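Local coordinates for putative CRISPR-associated endoribonuclease-like protein Cas6 (Pyrococcus furiosus, PDB 3UFC), which probably binds CRISPR RNA as a Cas6 paralogue, in a family whose members process CRISPR transcripts for antiviral defence, at residues 178-192 with 204-217. Sequence-based numbering, arbitrary orientation.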
loop_
_atom_site.group_PDB
_atom_site.type_symbol
_atom_site.label_atom_id
_atom_site.label_comp_id
_atom_site.label_asym_id
_atom_site.label_seq_id
_atom_site.Cartn_x
_atom_site.Cartn_y
_atom_site.Cartn_z
ATOM N N PRO A 178 -5.556 19.859 -5.780
ATOM C CA PRO A 178 -5.950 19.533 -7.152
ATOM C C PRO A 178 -7.070 20.476 -7.585
ATOM O O PRO A 178 -7.856 20.929 -6.755
ATOM C CB PRO A 178 -6.427 18.094 -7.035
ATOM C CG PRO A 178 -7.064 18.083 -5.674
ATOM C CD PRO A 178 -6.046 18.839 -4.837
ATOM N N GLU A 179 -7.142 20.771 -8.876
ATOM C CA GLU A 179 -8.181 21.660 -9.375
ATOM C C GLU A 179 -9.557 21.081 -9.052
ATOM O O GLU A 179 -10.431 21.779 -8.545
ATOM C CB GLU A 179 -8.033 21.852 -10.883
ATOM C CG GLU A 179 -8.841 23.015 -11.420
ATOM C CD GLU A 179 -8.538 24.312 -10.690
ATOM O OE1 GLU A 179 -7.347 24.689 -10.617
ATOM O OE2 GLU A 179 -9.491 24.953 -10.189
ATOM N N ASP A 180 -9.746 19.799 -9.351
ATOM C CA ASP A 180 -11.007 19.133 -9.066
ATOM C C ASP A 180 -10.810 18.348 -7.771
ATOM O O ASP A 180 -10.020 17.401 -7.716
ATOM C CB ASP A 180 -11.384 18.194 -10.215
ATOM C CG ASP A 180 -12.746 17.568 -10.029
ATOM O OD1 ASP A 180 -13.194 16.825 -10.929
ATOM O OD2 ASP A 180 -13.374 17.816 -8.978
ATOM N N LYS A 181 -11.536 18.746 -6.730
ATOM C CA LYS A 181 -11.415 18.110 -5.423
ATOM C C LYS A 181 -12.547 17.157 -5.071
ATOM O O LYS A 181 -12.568 16.611 -3.971
ATOM C CB LYS A 181 -11.341 19.188 -4.338
ATOM C CG LYS A 181 -10.304 20.268 -4.598
ATOM C CD LYS A 181 -10.433 21.410 -3.604
ATOM C CE LYS A 181 -9.388 22.485 -3.863
ATOM N NZ LYS A 181 -9.442 22.998 -5.263
ATOM N N ASP A 182 -13.471 16.925 -5.993
ATOM C CA ASP A 182 -14.608 16.068 -5.671
ATOM C C ASP A 182 -14.651 14.673 -6.284
ATOM O O ASP A 182 -14.269 14.470 -7.432
ATOM C CB ASP A 182 -15.903 16.804 -6.021
ATOM C CG ASP A 182 -15.934 18.220 -5.468
ATOM O OD1 ASP A 182 -15.786 18.390 -4.237
ATOM O OD2 ASP A 182 -16.103 19.163 -6.268
ATOM N N PHE A 183 -15.134 13.716 -5.497
ATOM C CA PHE A 183 -15.281 12.339 -5.951
ATOM C C PHE A 183 -16.169 11.552 -5.005
ATOM O O PHE A 183 -16.385 11.950 -3.863
ATOM C CB PHE A 183 -13.912 11.649 -6.079
ATOM C CG PHE A 183 -13.266 11.285 -4.759
ATOM C CD1 PHE A 183 -13.579 10.092 -4.118
ATOM C CD2 PHE A 183 -12.311 12.118 -4.186
ATOM C CE1 PHE A 183 -12.942 9.728 -2.919
ATOM C CE2 PHE A 183 -11.670 11.765 -2.988
ATOM C CZ PHE A 183 -11.987 10.567 -2.359
ATOM N N ARG A 184 -16.691 10.436 -5.496
ATOM C CA ARG A 184 -17.535 9.561 -4.697
ATOM C C ARG A 184 -17.151 8.133 -5.060
ATOM O O ARG A 184 -16.443 7.903 -6.042
ATOM C CB ARG A 184 -19.022 9.801 -5.002
ATOM C CG ARG A 184 -19.428 9.530 -6.446
ATOM C CD ARG A 184 -20.952 9.558 -6.619
ATOM N NE ARG A 184 -21.356 9.433 -8.020
ATOM C CZ ARG A 184 -21.143 10.365 -8.947
ATOM N NH1 ARG A 184 -20.532 11.499 -8.627
ATOM N NH2 ARG A 184 -21.537 10.165 -10.199
ATOM N N ILE A 185 -17.601 7.174 -4.264
ATOM C CA ILE A 185 -17.288 5.779 -4.535
ATOM C C ILE A 185 -18.497 4.911 -4.258
ATOM O O ILE A 185 -19.367 5.278 -3.469
ATOM C CB ILE A 185 -16.137 5.251 -3.640
ATOM C CG1 ILE A 185 -16.613 5.145 -2.187
ATOM C CG2 ILE A 185 -14.923 6.170 -3.739
ATOM C CD1 ILE A 185 -15.712 4.299 -1.314
ATOM N N GLU A 186 -18.557 3.764 -4.917
ATOM C CA GLU A 186 -19.641 2.835 -4.668
ATOM C C GLU A 186 -18.999 1.479 -4.427
ATOM O O GLU A 186 -18.260 0.962 -5.266
ATOM C CB GLU A 186 -20.637 2.796 -5.836
ATOM C CG GLU A 186 -20.150 2.193 -7.130
ATOM C CD GLU A 186 -21.253 2.149 -8.180
ATOM O OE1 GLU A 186 -22.312 1.546 -7.907
ATOM O OE2 GLU A 186 -21.066 2.716 -9.275
ATOM N N LEU A 187 -19.261 0.928 -3.247
ATOM C CA LEU A 187 -18.708 -0.357 -2.848
ATOM C C LEU A 187 -19.236 -1.509 -3.686
ATOM O O LEU A 187 -20.438 -1.624 -3.907
ATOM C CB LEU A 187 -19.039 -0.636 -1.384
ATOM C CG LEU A 187 -17.904 -0.793 -0.376
ATOM C CD1 LEU A 187 -18.474 -1.490 0.847
ATOM C CD2 LEU A 187 -16.754 -1.605 -0.954
ATOM N N ILE A 188 -18.330 -2.365 -4.143
ATOM C CA ILE A 188 -18.710 -3.529 -4.927
ATOM C C ILE A 188 -18.456 -4.786 -4.095
ATOM O O ILE A 188 -19.316 -5.659 -4.007
ATOM C CB ILE A 188 -17.915 -3.598 -6.242
ATOM C CG1 ILE A 188 -18.266 -2.390 -7.118
ATOM C CG2 ILE A 188 -18.225 -4.898 -6.971
ATOM C CD1 ILE A 188 -17.490 -2.324 -8.414
ATOM N N LYS A 189 -17.276 -4.867 -3.483
ATOM C CA LYS A 189 -16.907 -6.003 -2.637
ATOM C C LYS A 189 -16.195 -5.459 -1.400
ATOM O O LYS A 189 -15.518 -4.435 -1.475
ATOM C CB LYS A 189 -15.969 -6.959 -3.381
ATOM C CG LYS A 189 -16.544 -7.567 -4.654
ATOM C CD LYS A 189 -15.517 -8.469 -5.331
ATOM C CE LYS A 189 -16.019 -9.001 -6.666
ATOM N NZ LYS A 189 -17.253 -9.825 -6.519
ATOM N N PHE A 190 -16.335 -6.144 -0.269
ATOM C CA PHE A 190 -15.709 -5.679 0.961
ATOM C C PHE A 190 -15.448 -6.751 2.013
ATOM O O PHE A 190 -16.254 -7.658 2.212
ATOM C CB PHE A 190 -16.577 -4.585 1.594
ATOM C CG PHE A 190 -16.216 -4.271 3.023
ATOM C CD1 PHE A 190 -15.102 -3.499 3.321
ATOM C CD2 PHE A 190 -16.977 -4.781 4.070
ATOM C CE1 PHE A 190 -14.748 -3.238 4.641
ATOM C CE2 PHE A 190 -16.635 -4.529 5.394
ATOM C CZ PHE A 190 -15.516 -3.755 5.682
ATOM N N LYS A 191 -14.309 -6.626 2.688
ATOM C CA LYS A 191 -13.933 -7.522 3.774
ATOM C C LYS A 191 -12.956 -6.758 4.665
ATOM O O LYS A 191 -11.947 -6.226 4.187
ATOM C CB LYS A 191 -13.291 -8.811 3.249
ATOM C CG LYS A 191 -11.936 -8.633 2.601
ATOM C CD LYS A 191 -10.895 -9.536 3.251
ATOM C CE LYS A 191 -11.178 -11.012 3.010
ATOM N NZ LYS A 191 -12.442 -11.467 3.643
ATOM N N PRO A 192 -13.257 -6.672 5.974
ATOM C CA PRO A 192 -12.405 -5.965 6.932
ATOM C C PRO A 192 -11.114 -6.715 7.205
ATOM O O PRO A 192 -11.044 -7.932 7.034
ATOM C CB PRO A 192 -13.287 -5.880 8.172
ATOM C CG PRO A 192 -14.017 -7.184 8.119
ATOM C CD PRO A 192 -14.423 -7.260 6.657
ATOM N N GLY A 204 -8.266 -1.909 8.300
ATOM C CA GLY A 204 -8.560 -1.340 6.998
ATOM C C GLY A 204 -9.529 -2.191 6.206
ATOM O O GLY A 204 -10.104 -3.159 6.719
ATOM N N SER A 205 -9.694 -1.848 4.937
ATOM C CA SER A 205 -10.620 -2.564 4.089
ATOM C C SER A 205 -10.005 -3.105 2.807
ATOM O O SER A 205 -9.344 -2.376 2.064
ATOM C CB SER A 205 -11.781 -1.641 3.709
ATOM O OG SER A 205 -12.362 -1.035 4.852
ATOM N N LEU A 206 -10.200 -4.396 2.567
ATOM C CA LEU A 206 -9.760 -4.992 1.317
ATOM C C LEU A 206 -11.051 -4.731 0.551
ATOM O O LEU A 206 -12.133 -5.061 1.036
ATOM C CB LEU A 206 -9.493 -6.491 1.487
ATOM C CG LEU A 206 -8.131 -6.795 2.126
ATOM C CD1 LEU A 206 -7.962 -8.296 2.352
ATOM C CD2 LEU A 206 -7.024 -6.273 1.215
ATOM N N MET A 207 -10.969 -4.113 -0.616
ATOM C CA MET A 207 -12.205 -3.799 -1.311
ATOM C C MET A 207 -12.101 -3.551 -2.803
ATOM O O MET A 207 -11.032 -3.269 -3.340
ATOM C CB MET A 207 -12.838 -2.562 -0.648
ATOM C CG MET A 207 -11.903 -1.334 -0.604
ATOM S SD MET A 207 -12.419 0.063 0.489
ATOM C CE MET A 207 -13.545 0.944 -0.576
ATOM N N VAL A 208 -13.245 -3.683 -3.462
ATOM C CA VAL A 208 -13.362 -3.409 -4.882
ATOM C C VAL A 208 -14.412 -2.308 -4.878
ATOM O O VAL A 208 -15.469 -2.456 -4.259
ATOM C CB VAL A 208 -13.882 -4.630 -5.676
ATOM C CG1 VAL A 208 -14.144 -4.229 -7.124
ATOM C CG2 VAL A 208 -12.862 -5.759 -5.620
ATOM N N PHE A 209 -14.113 -1.192 -5.525
ATOM C CA PHE A 209 -15.058 -0.090 -5.551
ATOM C C PHE A 209 -14.972 0.681 -6.843
ATOM O O PHE A 209 -13.922 0.731 -7.481
ATOM C CB PHE A 209 -14.812 0.876 -4.382
ATOM C CG PHE A 209 -13.446 1.525 -4.391
ATOM C CD1 PHE A 209 -12.315 0.819 -3.982
ATOM C CD2 PHE A 209 -13.295 2.851 -4.789
ATOM C CE1 PHE A 209 -11.055 1.426 -3.968
ATOM C CE2 PHE A 209 -12.042 3.465 -4.778
ATOM C CZ PHE A 209 -10.919 2.744 -4.363
ATOM N N ARG A 210 -16.091 1.278 -7.234
ATOM C CA ARG A 210 -16.120 2.084 -8.442
ATOM C C ARG A 210 -15.933 3.524 -7.973
ATOM O O ARG A 210 -16.628 3.987 -7.070
ATOM C CB ARG A 210 -17.459 1.916 -9.179
ATOM C CG ARG A 210 -17.525 2.683 -10.494
ATOM C CD ARG A 210 -18.809 2.415 -11.287
ATOM N NE ARG A 210 -18.848 1.085 -11.888
ATOM C CZ ARG A 210 -19.489 0.043 -11.370
ATOM N NH1 ARG A 210 -20.155 0.168 -10.231
ATOM N NH2 ARG A 210 -19.469 -1.125 -11.996
ATOM N N TYR A 211 -14.970 4.212 -8.575
ATOM C CA TYR A 211 -14.652 5.600 -8.242
ATOM C C TYR A 211 -15.251 6.541 -9.287
ATOM O O TYR A 211 -15.119 6.292 -10.485
ATOM C CB TYR A 211 -13.125 5.767 -8.220
ATOM C CG TYR A 211 -12.615 7.187 -8.046
ATOM C CD1 TYR A 211 -12.107 7.622 -6.822
ATOM C CD2 TYR A 211 -12.597 8.079 -9.117
ATOM C CE1 TYR A 211 -11.586 8.908 -6.669
ATOM C CE2 TYR A 211 -12.080 9.369 -8.975
ATOM C CZ TYR A 211 -11.575 9.774 -7.750
ATOM O OH TYR A 211 -11.039 11.034 -7.618
ATOM N N TYR A 212 -15.895 7.616 -8.831
ATOM C CA TYR A 212 -16.491 8.619 -9.724
ATOM C C TYR A 212 -15.961 10.005 -9.379
ATOM O O TYR A 212 -16.066 10.437 -8.233
ATOM C CB TYR A 212 -18.016 8.702 -9.570
ATOM C CG TYR A 212 -18.806 7.494 -10.001
ATOM C CD1 TYR A 212 -18.960 6.400 -9.157
ATOM C CD2 TYR A 212 -19.433 7.461 -11.250
ATOM C CE1 TYR A 212 -19.721 5.303 -9.538
ATOM C CE2 TYR A 212 -20.196 6.367 -11.644
ATOM C CZ TYR A 212 -20.335 5.292 -10.781
ATOM O OH TYR A 212 -21.085 4.205 -11.163
ATOM N N GLY A 213 -15.410 10.716 -10.355
ATOM C CA GLY A 213 -14.951 12.058 -10.043
ATOM C C GLY A 213 -13.600 12.529 -10.525
ATOM O O GLY A 213 -13.145 12.181 -11.613
ATOM N N SER A 214 -12.969 13.342 -9.687
ATOM C CA SER A 214 -11.674 13.936 -9.968
ATOM C C SER A 214 -10.634 12.968 -10.505
ATOM O O SER A 214 -10.268 12.002 -9.843
ATOM C CB SER A 214 -11.124 14.604 -8.708
ATOM O OG SER A 214 -9.781 15.010 -8.905
ATOM N N LYS A 215 -10.149 13.253 -11.708
ATOM C CA LYS A 215 -9.140 12.420 -12.339
ATOM C C LYS A 215 -7.796 12.597 -11.631
ATOM O O LYS A 215 -7.036 11.637 -11.497
ATOM C CB LYS A 215 -9.031 12.782 -13.826
ATOM C CG LYS A 215 -8.014 11.972 -14.602
ATOM C CD LYS A 215 -8.408 11.859 -16.076
ATOM C CE LYS A 215 -8.603 13.217 -16.730
ATOM N NZ LYS A 215 -9.079 13.087 -18.145
ATOM N N GLU A 216 -7.514 13.820 -11.171
ATOM C CA GLU A 216 -6.269 14.113 -10.454
ATOM C C GLU A 216 -6.169 13.264 -9.187
ATOM O O GLU A 216 -5.117 12.702 -8.883
ATOM C CB GLU A 216 -6.205 15.594 -10.057
ATOM C CG GLU A 216 -6.150 16.578 -11.220
ATOM C CD GLU A 216 -6.579 17.983 -10.811
ATOM O OE1 GLU A 216 -5.709 18.812 -10.460
ATOM O OE2 GLU A 216 -7.799 18.253 -10.830
ATOM N N ILE A 217 -7.265 13.168 -8.444
ATOM C CA ILE A 217 -7.253 12.393 -7.210
ATOM C C ILE A 217 -7.215 10.894 -7.488
ATOM O O ILE A 217 -6.577 10.142 -6.757
ATOM C CB ILE A 217 -8.471 12.748 -6.308
ATOM C CG1 ILE A 217 -8.311 14.178 -5.781
ATOM C CG2 ILE A 217 -8.567 11.772 -5.136
ATOM C CD1 ILE A 217 -9.472 14.670 -4.951
HETATM O O HOH W 1 -11.318 15.831 -12.865
#
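Val-208 O takes two backbone N-H groups from the same face of its carbonyl plane, Ile-188 N at 2.9 Å and Lys-189 N at 3.1 Å. This double grip marks a classic beta bulge, which shifts by one residue the register of the antiparallel hairpin of strands 183-197 and 200-213. Strand 125-130 continues the sheet beyond 200-213, consistent with a ferredoxin-like domain. At the far end of the pairing, the carboxylate of Glu-216 clamps the loop entering the first strand: OE1 accepts from Glu-179 N and OE2 from Asp-180 N (2.9 Å), both on syn sides. Ser-214 suits its N-cap place because OG, anti to the backbone N (chi1 171°), accepts from Ile-217 N while donating to Asp-180 O at 2.7 Å. Gly-213 adopts backbone angles that call for glycine. On one sheet face the Arg-184 guanidinium lies flat on Tyr-212, planes 11° apart, with Tyr-212 CB over its middle. Beside them Glu-186 OE2 receives Arg-210 NH1 at 2.9 Å, from above the carboxylate plane, in a salt bridge. Phe-183 and Tyr-211 meet on the opposite face in an offset, barely overlapping pair. Charges thus gather on one face and aromatic rings pack on the other, while the helix start is tied to the incoming loop.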